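PDB 4QNY: mitogen activated protein kinase, putative from Leishmania donovani, which probably transfers the terminal phosphate of ATP to serine or threonine residues of target proteins, as a mitogen-activated protein kinase. Local coordinates for residues E71-A76 with A325-D330; A76-D81 with C167-A172; E180-Y185 with W190-E195; V197-D202 with K229-Q234. All blocks are in the same frame, centred on the assembly; numbering follows the deposited sequence.

From the N terminus, helix 62-77 supplies residues 71-76 to contact 1, and its last residues, Ala76 and His77, open contact 2, whose touching residue Phe78 follows directly. Contact 2 closes first, at the DFG segment 167-172, tying the helix and the loop after it to the nucleotide and magnesium site. Contact 3 closes a short loop between activation-segment residues 180-185 and 190-195. Contact 4 follows in series, joining the end of helix 194-197 to helix 231-242; the centres of contacts 3 and 4 are about 5 Å apart, and a salt bridge from Asp184 to Arg231 joins them. Contact 1 closes last, at 325-330 in the C-terminal extension, so its loop encloses the others, and none cross.

Contact 1: residues E71-A76 with A325-D330; sequences EIKLLA and ALFRFD. With ANP (phosphoaminophosphonic acid-adenylate ester), chain D.
Leu74 and Phe327 make the main apolar contact, their side chains crossing at about a right angle. The methyl CD2 of Leu74 stands over the middle of the Phe327 ring, 3.6 Å from its centroid and only 6° off the normal, a CH-pi contact. Lys73 comes to the same ring from another side: its CB lies near the ring plane at the edge, 3.8 Å from Phe327 CZ. With CG of Phe327 anti to the backbone N (chi1 180°), the ring is carried out toward helix 62-77, where it meets both. Two residues on, the Phe329 ring packs against it, with Phe327 CD2 3.4 Å above the Phe329 plane, over its centre.

The helix is the kinase C-helix, and 325-330 belongs to the C-terminal extension that in MAP kinases runs back from the C-lobe along the N-lobe. Backbone hydrogen bonds to Ala144 tether Phe327, and His77 adds an edge-to-face pair.

No hydrogen bond crosses between the two segments. On the helix, Glu71, with its chain extended, points away from 325-330 toward the nucleotide: OE2 forms the salt bridge with Lys52 that marks the inward position of the C-helix, and Glu71 OE1 comes within 2.9 Å of ANP O2G.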
# COMPACT_ATOMS: atom_id res chain seq x y z
N GLU A 71 -0.50 6.38 11.16
CA GLU A 71 -0.55 4.98 10.76
C GLU A 71 -1.14 4.10 11.86
O GLU A 71 -1.97 3.23 11.59
CB GLU A 71 0.85 4.48 10.38
CG GLU A 71 0.88 3.03 9.92
CD GLU A 71 2.28 2.56 9.55
OE1 GLU A 71 3.17 3.42 9.38
OE2 GLU A 71 2.48 1.33 9.44
N ILE A 72 -0.70 4.32 13.10
CA ILE A 72 -1.24 3.59 14.24
C ILE A 72 -2.72 3.90 14.44
O ILE A 72 -3.52 3.00 14.69
CB ILE A 72 -0.45 3.90 15.54
CG1 ILE A 72 0.79 3.02 15.62
CG2 ILE A 72 -1.32 3.67 16.77
CD1 ILE A 72 2.07 3.76 15.38
N LYS A 73 -3.07 5.18 14.32
CA LYS A 73 -4.46 5.61 14.45
C LYS A 73 -5.35 4.93 13.42
O LYS A 73 -6.46 4.50 13.73
CB LYS A 73 -4.57 7.13 14.32
CG LYS A 73 -4.21 7.89 15.58
CD LYS A 73 -4.66 9.34 15.48
CE LYS A 73 -4.69 10.02 16.84
NZ LYS A 73 -5.30 11.37 16.77
N LEU A 74 -4.86 4.83 12.19
CA LEU A 74 -5.61 4.20 11.11
C LEU A 74 -5.77 2.70 11.33
O LEU A 74 -6.85 2.15 11.10
CB LEU A 74 -4.93 4.46 9.77
CG LEU A 74 -5.07 5.88 9.22
CD1 LEU A 74 -4.01 6.15 8.17
CD2 LEU A 74 -6.46 6.09 8.63
N LEU A 75 -4.71 2.05 11.79
CA LEU A 75 -4.76 0.62 12.07
C LEU A 75 -5.79 0.30 13.15
O LEU A 75 -6.50 -0.70 13.06
CB LEU A 75 -3.38 0.11 12.49
CG LEU A 75 -2.34 -0.04 11.38
CD1 LEU A 75 -0.97 -0.36 11.97
CD2 LEU A 75 -2.76 -1.11 10.39
N ALA A 76 -5.87 1.17 14.15
CA ALA A 76 -6.84 1.00 15.22
C ALA A 76 -8.23 1.41 14.75
O ALA A 76 -9.24 0.94 15.28
CB ALA A 76 -6.43 1.82 16.44
N ALA A 325 -17.05 4.53 9.31
CA ALA A 325 -17.01 5.83 9.97
C ALA A 325 -15.86 6.68 9.43
O ALA A 325 -14.82 6.15 9.04
CB ALA A 325 -16.88 5.66 11.47
N LEU A 326 -16.06 7.99 9.43
CA LEU A 326 -15.05 8.92 8.91
C LEU A 326 -13.87 9.04 9.86
O LEU A 326 -14.04 9.32 11.05
CB LEU A 326 -15.67 10.29 8.67
CG LEU A 326 -14.82 11.29 7.88
CD1 LEU A 326 -15.24 11.32 6.42
CD2 LEU A 326 -14.90 12.68 8.49
N PHE A 327 -12.66 8.84 9.33
CA PHE A 327 -11.44 9.02 10.11
C PHE A 327 -11.17 10.51 10.30
O PHE A 327 -11.14 11.27 9.33
CB PHE A 327 -10.26 8.35 9.42
CG PHE A 327 -8.95 8.49 10.15
CD1 PHE A 327 -8.64 7.65 11.21
CD2 PHE A 327 -8.04 9.46 9.78
CE1 PHE A 327 -7.44 7.79 11.88
CE2 PHE A 327 -6.84 9.60 10.45
CZ PHE A 327 -6.54 8.76 11.51
N ARG A 328 -10.98 10.93 11.54
CA ARG A 328 -10.75 12.34 11.83
C ARG A 328 -9.26 12.67 11.89
O ARG A 328 -8.53 12.14 12.74
CB ARG A 328 -11.43 12.75 13.14
CG ARG A 328 -11.16 14.19 13.54
CD ARG A 328 -12.01 14.62 14.72
NE ARG A 328 -12.59 13.47 15.42
CZ ARG A 328 -13.27 13.56 16.56
NH1 ARG A 328 -13.44 14.73 17.14
NH2 ARG A 328 -13.77 12.46 17.12
N PHE A 329 -8.82 13.54 10.99
CA PHE A 329 -7.42 13.96 10.93
C PHE A 329 -7.16 15.19 11.79
O PHE A 329 -7.72 16.26 11.55
CB PHE A 329 -7.02 14.28 9.48
CG PHE A 329 -7.16 13.12 8.53
CD1 PHE A 329 -6.08 12.31 8.25
CD2 PHE A 329 -8.37 12.87 7.90
CE1 PHE A 329 -6.20 11.25 7.37
CE2 PHE A 329 -8.50 11.81 7.02
CZ PHE A 329 -7.42 11.00 6.76
N ASP A 330 -6.29 15.03 12.80
CA ASP A 330 -5.83 16.16 13.60
C ASP A 330 -4.46 15.86 14.22
O ASP A 330 -3.45 15.84 13.52
CB ASP A 330 -6.83 16.51 14.70
CG ASP A 330 -7.93 17.44 14.22
OD1 ASP A 330 -7.63 18.62 13.95
OD2 ASP A 330 -9.09 16.99 14.11
PG ANP D . 6.53 2.13 6.84
O1G ANP D . 7.37 1.54 7.92
O2G ANP D . 5.07 2.37 7.39
O3G ANP D . 7.15 3.52 6.40
PB ANP D . 7.28 -0.35 5.68
O1B ANP D . 8.66 -0.10 6.20
O2B ANP D . 7.39 -1.05 4.30
N3B ANP D . 6.46 1.11 5.49
PA ANP D . 5.48 -2.39 6.22
O1A ANP D . 5.15 -2.28 4.78
O2A ANP D . 4.26 -2.27 7.13
O3A ANP D . 6.50 -1.26 6.69
O5' ANP D . 6.22 -3.78 6.44
C5' ANP D . 7.32 -4.20 5.61
C4' ANP D . 7.14 -5.66 5.26
O4' ANP D . 6.92 -6.43 6.45
C3' ANP D . 5.95 -5.98 4.37
O3' ANP D . 6.27 -5.77 2.99
C2' ANP D . 5.69 -7.45 4.69
O2' ANP D . 6.53 -8.31 3.91
C1' ANP D . 6.07 -7.53 6.17
N9 ANP D . 4.93 -7.48 7.07
C8 ANP D . 4.33 -6.36 7.59
N7 ANP D . 3.31 -6.61 8.37
C5 ANP D . 3.23 -7.99 8.37
C6 ANP D . 2.36 -8.89 9.02
N6 ANP D . 1.36 -8.51 9.81
N1 ANP D . 2.55 -10.21 8.81
C2 ANP D . 3.55 -10.60 8.01
N3 ANP D . 4.44 -9.84 7.35
C4 ANP D . 4.22 -8.54 7.58

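Contact 2: residues A76-D81 with C167-A172; sequences AHFNDD and CDFGLA. With MG (magnesium ion), chain C; ANP (phosphoaminophosphonic acid-adenylate ester), chain D.
The DFG motif, residues 168-170, meets the loop after the C-helix through one aromatic pair, Phe169 with Phe78. The two planes are near parallel, 26° apart, but slid so far that the rings barely overlap: the centroids are 5.8 Å apart and the closest atoms are Phe78 CE2 and Phe169 CE1 at 4.2 Å. On the far side from this slight touch, the imidazole of His77 puts ND1 over the centre of the Phe78 ring. Phe169 also touches Leu75 of helix 62-77 and packs edge-to-face with His148, the sequence of side chains expected of a regulatory spine in the DFG-in state.

One residue earlier, Asp168 turns to the nucleotide. Its chi1 of -161° carries the carboxylate toward the phosphates, where the two oxygens divide the work. OD1 uses its anti lone pair to accept from Gly170 N at 3.2 Å, closing an Asx turn that, with the metal bond of OD2, restrains the rotation of the carboxylate. OD2 binds the magnesium at 2.1 Å, alongside ANP O1A at 2.0 Å, ANP O2B at 2.3 Å, two waters and Asn155 OD1. A weak, bent hydrogen bond from ANP N3B to the same OD2, 2.6 Å long, adds to the grip. This chemistry is consistent with Phe169, packed among Leu74, Leu75 and Phe78, and the Asx turn placing Asp168 beside the phosphates.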
# COMPACT_ATOMS: atom_id res chain seq x y z
N ALA A 76 -5.87 1.17 14.15
CA ALA A 76 -6.84 1.00 15.22
C ALA A 76 -8.23 1.41 14.75
O ALA A 76 -9.24 0.94 15.28
CB ALA A 76 -6.43 1.82 16.44
N HIS A 77 -8.28 2.29 13.75
CA HIS A 77 -9.54 2.80 13.23
C HIS A 77 -10.33 1.73 12.49
O HIS A 77 -11.56 1.70 12.55
CB HIS A 77 -9.29 4.00 12.32
CG HIS A 77 -10.54 4.57 11.72
ND1 HIS A 77 -10.99 4.21 10.47
CD2 HIS A 77 -11.42 5.48 12.19
CE1 HIS A 77 -12.11 4.87 10.20
NE2 HIS A 77 -12.39 5.65 11.23
N PHE A 78 -9.62 0.86 11.78
CA PHE A 78 -10.27 -0.17 10.97
C PHE A 78 -10.40 -1.50 11.70
O PHE A 78 -9.49 -1.92 12.42
CB PHE A 78 -9.50 -0.38 9.66
CG PHE A 78 -9.52 0.82 8.75
CD1 PHE A 78 -10.69 1.21 8.13
CD2 PHE A 78 -8.36 1.53 8.51
CE1 PHE A 78 -10.70 2.31 7.29
CE2 PHE A 78 -8.37 2.63 7.67
CZ PHE A 78 -9.54 3.02 7.06
N ASN A 79 -11.54 -2.15 11.51
CA ASN A 79 -11.77 -3.49 12.04
C ASN A 79 -12.40 -4.36 10.96
O ASN A 79 -13.61 -4.61 10.98
CB ASN A 79 -12.67 -3.44 13.28
CG ASN A 79 -12.74 -4.77 14.01
OD1 ASN A 79 -11.78 -5.53 14.02
ND2 ASN A 79 -13.89 -5.05 14.61
N ASP A 80 -11.58 -4.81 10.03
CA ASP A 80 -12.06 -5.54 8.86
C ASP A 80 -11.12 -6.68 8.51
O ASP A 80 -9.93 -6.64 8.83
CB ASP A 80 -12.22 -4.58 7.67
CG ASP A 80 -12.93 -5.21 6.50
OD1 ASP A 80 -14.18 -5.26 6.53
OD2 ASP A 80 -12.25 -5.65 5.55
N ASP A 81 -11.65 -7.70 7.84
CA ASP A 81 -10.88 -8.90 7.52
C ASP A 81 -9.86 -8.68 6.40
O ASP A 81 -8.88 -9.41 6.30
CB ASP A 81 -11.81 -10.05 7.16
CG ASP A 81 -12.68 -10.49 8.32
OD1 ASP A 81 -12.12 -10.90 9.36
OD2 ASP A 81 -13.92 -10.44 8.20
N CYS A 167 -1.78 -3.55 4.16
CA CYS A 167 -1.00 -2.98 5.26
C CYS A 167 -0.27 -1.70 4.84
O CYS A 167 -0.46 -1.20 3.73
CB CYS A 167 0.02 -4.01 5.77
SG CYS A 167 1.37 -4.37 4.63
N ASP A 168 0.54 -1.19 5.76
CA ASP A 168 1.39 -0.02 5.53
C ASP A 168 0.59 1.25 5.22
O ASP A 168 0.48 1.67 4.07
CB ASP A 168 2.39 -0.29 4.39
CG ASP A 168 3.56 0.67 4.40
OD1 ASP A 168 3.46 1.75 5.02
OD2 ASP A 168 4.60 0.35 3.78
N PHE A 169 0.03 1.86 6.26
CA PHE A 169 -0.66 3.13 6.13
C PHE A 169 0.28 4.29 6.47
O PHE A 169 -0.14 5.30 7.03
CB PHE A 169 -1.90 3.18 7.03
CG PHE A 169 -2.97 2.20 6.64
CD1 PHE A 169 -3.95 2.56 5.73
CD2 PHE A 169 -3.00 0.93 7.18
CE1 PHE A 169 -4.94 1.67 5.36
CE2 PHE A 169 -3.99 0.03 6.82
CZ PHE A 169 -4.96 0.40 5.91
N GLY A 170 1.55 4.13 6.12
CA GLY A 170 2.57 5.11 6.46
C GLY A 170 2.56 6.36 5.61
O GLY A 170 3.13 7.38 5.99
N LEU A 171 1.91 6.29 4.45
CA LEU A 171 1.83 7.44 3.55
C LEU A 171 0.38 7.83 3.27
O LEU A 171 0.11 8.55 2.30
CB LEU A 171 2.55 7.14 2.24
CG LEU A 171 4.08 7.20 2.25
CD1 LEU A 171 4.64 6.85 0.88
CD2 LEU A 171 4.56 8.58 2.68
N ALA A 172 -0.53 7.36 4.10
CA ALA A 172 -1.96 7.59 3.89
C ALA A 172 -2.31 9.07 3.95
O ALA A 172 -1.74 9.83 4.74
CB ALA A 172 -2.77 6.81 4.91
MG MG C . 5.52 -1.43 3.03
PG ANP D . 6.53 2.13 6.84
O1G ANP D . 7.37 1.54 7.92
O2G ANP D . 5.07 2.37 7.39
O3G ANP D . 7.15 3.52 6.40
PB ANP D . 7.28 -0.35 5.68
O1B ANP D . 8.66 -0.10 6.20
O2B ANP D . 7.39 -1.05 4.30
N3B ANP D . 6.46 1.11 5.49
PA ANP D . 5.48 -2.39 6.22
O1A ANP D . 5.15 -2.28 4.78
O2A ANP D . 4.26 -2.27 7.13
O3A ANP D . 6.50 -1.26 6.69
O5' ANP D . 6.22 -3.78 6.44
C5' ANP D . 7.32 -4.20 5.61
C4' ANP D . 7.14 -5.66 5.26
O4' ANP D . 6.92 -6.43 6.45
C3' ANP D . 5.95 -5.98 4.37
O3' ANP D . 6.27 -5.77 2.99
C2' ANP D . 5.69 -7.45 4.69
O2' ANP D . 6.53 -8.31 3.91
C1' ANP D . 6.07 -7.53 6.17
N9 ANP D . 4.93 -7.48 7.07
C8 ANP D . 4.33 -6.36 7.59
N7 ANP D . 3.31 -6.61 8.37
C5 ANP D . 3.23 -7.99 8.37
C6 ANP D . 2.36 -8.89 9.02
N6 ANP D . 1.36 -8.51 9.81
N1 ANP D . 2.55 -10.21 8.81
C2 ANP D . 3.55 -10.60 8.01
N3 ANP D . 4.44 -9.84 7.35
C4 ANP D . 4.22 -8.54 7.58
O HOH W 1 6.53 -3.08 2.33
O HOH W 2 6.21 -0.38 1.49

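Contact 3: residues E180-Y185 with W190-E195; sequences EYMTDY and WYRAPE
Arg192 reaches across to Met182 and Thr183 as a nearly straight arm. From CB, which points toward 180-185, the chain stays extended as far as NE. Arg192 CD is the first atom to arrive, 3.6 Å from Met182 SD. Arg192 NE follows, 3.3 Å from Met182 SD, and this sulfur sits 3.2 Å above the Arg192 guanidinium plane, over its centre. Met182 bends at chi3 (72°), which brings Met182 CE alongside, 3.4 Å from Arg192 NH1. At the tip, both terminal nitrogens seize one oxygen end-on and almost in their own plane: Arg192 NH1 donates to Thr183 O at 2.9 Å (147°), and Arg192 NH2 donates to Thr183 O at 3.0 Å (142°). Two bonds at the edge and a sulfur over one face thus fix the rotation of the guanidinium. Thr183 is itself held by an ST turn, its OG1 accepting from Tyr185 N at 3.1 Å.

Residues 183-185 are the Thr-Asp-Tyr lip of a MAP kinase, and 193-195 its APE motif. Arg149, Arg189 and Arg192 probably correspond to the arginines that in active relatives bind the phosphorylated lip. Met182 also touches Leu196 of helix 194-197; Arg192 packs on Val197 there and on Arg231 of helix 231-242, while Ala193 and Pro194 rest on Trp210 of helix 206-219.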
# COMPACT_ATOMS: atom_id res chain seq x y z
N GLU A 180 -0.25 17.56 -1.79
CA GLU A 180 1.16 17.65 -1.42
C GLU A 180 2.16 17.52 -2.55
O GLU A 180 1.84 17.12 -3.67
CB GLU A 180 1.51 16.59 -0.39
CG GLU A 180 0.95 16.86 0.95
CD GLU A 180 1.59 15.98 2.00
OE1 GLU A 180 2.16 14.95 1.61
OE2 GLU A 180 1.43 16.28 3.20
N TYR A 181 3.40 17.83 -2.20
CA TYR A 181 4.50 17.80 -3.14
C TYR A 181 5.25 16.47 -3.06
O TYR A 181 6.02 16.23 -2.13
CB TYR A 181 5.46 18.96 -2.88
N MET A 182 5.01 15.62 -4.05
CA MET A 182 5.60 14.29 -4.09
C MET A 182 7.12 14.34 -4.23
O MET A 182 7.67 15.19 -4.93
CB MET A 182 5.00 13.49 -5.25
CG MET A 182 5.31 12.02 -5.22
SD MET A 182 4.38 11.09 -6.45
CE MET A 182 5.21 11.62 -7.96
N THR A 183 7.80 13.42 -3.55
CA THR A 183 9.26 13.39 -3.55
C THR A 183 9.82 12.49 -4.65
O THR A 183 9.19 11.50 -5.05
CB THR A 183 9.82 12.92 -2.19
OG1 THR A 183 11.25 12.85 -2.25
CG2 THR A 183 9.26 11.55 -1.82
N ASP A 184 11.00 12.83 -5.15
CA ASP A 184 11.67 12.04 -6.18
C ASP A 184 12.71 11.11 -5.57
O ASP A 184 13.25 10.24 -6.26
CB ASP A 184 12.34 12.96 -7.21
CG ASP A 184 11.34 13.71 -8.05
OD1 ASP A 184 10.81 13.12 -9.01
OD2 ASP A 184 11.09 14.90 -7.75
N TYR A 185 12.98 11.30 -4.29
CA TYR A 185 13.95 10.46 -3.59
C TYR A 185 13.25 9.23 -3.03
O TYR A 185 13.01 9.13 -1.83
CB TYR A 185 14.64 11.26 -2.48
CG TYR A 185 15.40 12.46 -3.01
CD1 TYR A 185 16.75 12.38 -3.30
CD2 TYR A 185 14.75 13.67 -3.23
CE1 TYR A 185 17.44 13.48 -3.78
CE2 TYR A 185 15.43 14.77 -3.71
CZ TYR A 185 16.78 14.67 -3.99
OH TYR A 185 17.46 15.76 -4.47
N TRP A 190 7.34 2.73 -9.15
CA TRP A 190 6.75 2.00 -10.27
C TRP A 190 5.23 1.89 -10.20
O TRP A 190 4.59 1.48 -11.17
CB TRP A 190 7.35 0.59 -10.34
CG TRP A 190 8.82 0.58 -10.60
CD1 TRP A 190 9.60 1.64 -10.98
CD2 TRP A 190 9.70 -0.54 -10.50
NE1 TRP A 190 10.91 1.24 -11.12
CE2 TRP A 190 11.00 -0.10 -10.83
CE3 TRP A 190 9.52 -1.89 -10.15
CZ2 TRP A 190 12.10 -0.94 -10.83
CZ3 TRP A 190 10.62 -2.73 -10.15
CH2 TRP A 190 11.89 -2.25 -10.49
N TYR A 191 4.64 2.27 -9.07
CA TYR A 191 3.21 2.10 -8.87
C TYR A 191 2.50 3.43 -8.68
O TYR A 191 1.34 3.47 -8.26
CB TYR A 191 2.97 1.17 -7.68
CG TYR A 191 3.62 -0.18 -7.86
CD1 TYR A 191 2.96 -1.20 -8.51
CD2 TYR A 191 4.91 -0.41 -7.41
CE1 TYR A 191 3.56 -2.43 -8.70
CE2 TYR A 191 5.52 -1.64 -7.59
CZ TYR A 191 4.84 -2.65 -8.23
OH TYR A 191 5.43 -3.88 -8.42
N ARG A 192 3.19 4.52 -9.00
CA ARG A 192 2.62 5.85 -8.92
C ARG A 192 1.74 6.16 -10.13
O ARG A 192 2.16 5.98 -11.28
CB ARG A 192 3.72 6.90 -8.79
CG ARG A 192 4.47 6.85 -7.47
CD ARG A 192 5.62 7.84 -7.44
NE ARG A 192 5.98 8.19 -6.07
CZ ARG A 192 6.95 9.04 -5.75
NH1 ARG A 192 7.66 9.63 -6.70
NH2 ARG A 192 7.21 9.30 -4.48
N ALA A 193 0.52 6.61 -9.86
CA ALA A 193 -0.42 6.99 -10.91
C ALA A 193 0.13 8.16 -11.73
O ALA A 193 0.92 8.96 -11.22
CB ALA A 193 -1.77 7.36 -10.29
N PRO A 194 -0.28 8.25 -13.01
CA PRO A 194 0.22 9.31 -13.90
C PRO A 194 -0.04 10.72 -13.40
O PRO A 194 0.75 11.62 -13.67
CB PRO A 194 -0.53 9.05 -15.22
CG PRO A 194 -1.70 8.19 -14.84
CD PRO A 194 -1.20 7.34 -13.71
N GLU A 195 -1.14 10.92 -12.67
CA GLU A 195 -1.45 12.24 -12.14
C GLU A 195 -0.42 12.65 -11.08
O GLU A 195 -0.10 13.83 -10.94
CB GLU A 195 -2.86 12.29 -11.55
CG GLU A 195 -3.17 11.21 -10.53
CD GLU A 195 -3.82 9.99 -11.15
OE1 GLU A 195 -4.73 9.42 -10.52
OE2 GLU A 195 -3.40 9.59 -12.26

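Contact 4: residues V197-D202 with K229-Q234; sequences VMEDKD and KDRVNQ
Val197, Arg231 and Glu199 bury most of the surface here, where the short helix that begins in the APE motif runs out against the first turn of the kinase G-helix, 231-242. A Schellman motif ends the short helix, with Asp200 N probably bonded to Glu195 O and Glu199 N to Leu196 O; Glu199, at positive phi, is its C-prime residue.

Val197 spreads its two methyls over the start of the G-helix. CG1, anti to the backbone N, sits 3.3 Å from Arg231 O, while CG2 meets the aliphatic part of Gln234, 3.7 Å from its CG. Arg231 in turn lays its methylenes against the backbone of Val197, with Arg231 CD 3.3 Å from Val197 O. The chain then bends at chi3 (-62°) and carries the guanidinium past Val197.

Here Glu199 comes in across Arg231 at about a right angle. Its OE2 lies at the edge of the guanidinium, 3.7 Å from Arg231 NH2, a long salt bridge with the two flat groups 84° apart. Both have stronger partners: Arg231 NE is in a salt bridge with Asp184 and NH1 is bonded to Met182 O, both in the activation segment, while Glu199 OE1 is bonded to Ser255.

The G-helix carries its own N-terminal cap. Asp230 is the N-cap, its OD1 accepting from Asn233 N at 3.0 Å from above the carboxylate plane. Asn233 OD1 in turn takes Lys229 N at 2.9 Å on a lone pair, within the plane of its amide carbonyl.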
# COMPACT_ATOMS: atom_id res chain seq x y z
N VAL A 197 2.78 11.37 -11.10
CA VAL A 197 3.99 11.49 -11.90
C VAL A 197 4.07 12.83 -12.62
O VAL A 197 5.14 13.42 -12.76
CB VAL A 197 4.07 10.35 -12.94
CG1 VAL A 197 5.32 10.48 -13.80
CG2 VAL A 197 4.05 9.00 -12.24
N MET A 198 2.91 13.33 -13.06
CA MET A 198 2.86 14.58 -13.80
C MET A 198 2.63 15.78 -12.89
O MET A 198 2.26 16.86 -13.35
CB MET A 198 1.78 14.52 -14.88
CG MET A 198 2.12 13.55 -16.00
SD MET A 198 0.90 13.56 -17.32
CE MET A 198 1.08 15.22 -17.97
N GLU A 199 2.86 15.58 -11.59
CA GLU A 199 2.91 16.66 -10.61
C GLU A 199 1.59 17.40 -10.41
O GLU A 199 1.57 18.61 -10.18
CB GLU A 199 3.99 17.68 -10.99
CG GLU A 199 5.36 17.07 -11.23
CD GLU A 199 6.31 18.05 -11.88
OE1 GLU A 199 5.84 19.05 -12.46
OE2 GLU A 199 7.54 17.82 -11.82
N ASP A 200 0.47 16.68 -10.50
CA ASP A 200 -0.81 17.26 -10.13
C ASP A 200 -0.90 17.35 -8.61
O ASP A 200 -0.88 16.33 -7.92
CB ASP A 200 -1.97 16.45 -10.70
CG ASP A 200 -2.67 17.15 -11.84
OD1 ASP A 200 -2.06 18.08 -12.42
OD2 ASP A 200 -3.81 16.78 -12.18
N LYS A 201 -0.98 18.58 -8.11
CA LYS A 201 -0.96 18.83 -6.67
C LYS A 201 -2.12 18.14 -5.96
O LYS A 201 -1.93 17.50 -4.93
CB LYS A 201 -0.99 20.33 -6.39
N ASP A 202 -3.32 18.28 -6.52
CA ASP A 202 -4.51 17.68 -5.93
C ASP A 202 -4.95 16.44 -6.70
O ASP A 202 -5.24 16.51 -7.90
CB ASP A 202 -5.65 18.69 -5.87
N LYS A 229 13.03 4.90 -13.78
CA LYS A 229 14.20 5.15 -12.94
C LYS A 229 14.12 6.53 -12.30
O LYS A 229 14.76 6.79 -11.28
CB LYS A 229 15.49 5.02 -13.76
CG LYS A 229 15.97 3.59 -13.94
CD LYS A 229 16.40 3.32 -15.37
CE LYS A 229 17.11 1.99 -15.49
NZ LYS A 229 17.46 1.66 -16.90
N ASP A 230 13.32 7.40 -12.90
CA ASP A 230 13.07 8.73 -12.37
C ASP A 230 11.66 9.17 -12.77
O ASP A 230 10.93 8.40 -13.39
CB ASP A 230 14.12 9.73 -12.85
CG ASP A 230 14.30 9.71 -14.36
OD1 ASP A 230 13.54 10.41 -15.06
OD2 ASP A 230 15.20 8.99 -14.84
N ARG A 231 11.29 10.39 -12.40
CA ARG A 231 9.93 10.87 -12.63
C ARG A 231 9.55 10.93 -14.10
O ARG A 231 8.54 10.36 -14.51
CB ARG A 231 9.74 12.25 -12.00
CG ARG A 231 8.38 12.87 -12.28
CD ARG A 231 8.04 13.95 -11.27
NE ARG A 231 7.97 13.42 -9.92
CZ ARG A 231 7.91 14.17 -8.82
NH1 ARG A 231 7.85 13.59 -7.63
NH2 ARG A 231 7.92 15.49 -8.92
N VAL A 232 10.35 11.63 -14.90
CA VAL A 232 10.08 11.75 -16.33
C VAL A 232 10.12 10.38 -16.99
O VAL A 232 9.27 10.05 -17.82
CB VAL A 232 11.09 12.69 -17.02
CG1 VAL A 232 10.92 12.64 -18.53
CG2 VAL A 232 10.93 14.10 -16.50
N ASN A 233 11.10 9.56 -16.61
CA ASN A 233 11.23 8.21 -17.14
C ASN A 233 10.04 7.34 -16.76
O ASN A 233 9.66 6.43 -17.50
CB ASN A 233 12.53 7.57 -16.66
CG ASN A 233 12.80 6.23 -17.32
OD1 ASN A 233 12.92 5.21 -16.65
ND2 ASN A 233 12.89 6.24 -18.65
N GLN A 234 9.45 7.62 -15.60
CA GLN A 234 8.26 6.90 -15.15
C GLN A 234 7.09 7.20 -16.08
O GLN A 234 6.33 6.30 -16.44
CB GLN A 234 7.91 7.27 -13.71
CG GLN A 234 6.69 6.56 -13.15
CD GLN A 234 6.89 5.07 -13.00
OE1 GLN A 234 8.01 4.60 -12.76
NE2 GLN A 234 5.82 4.30 -13.14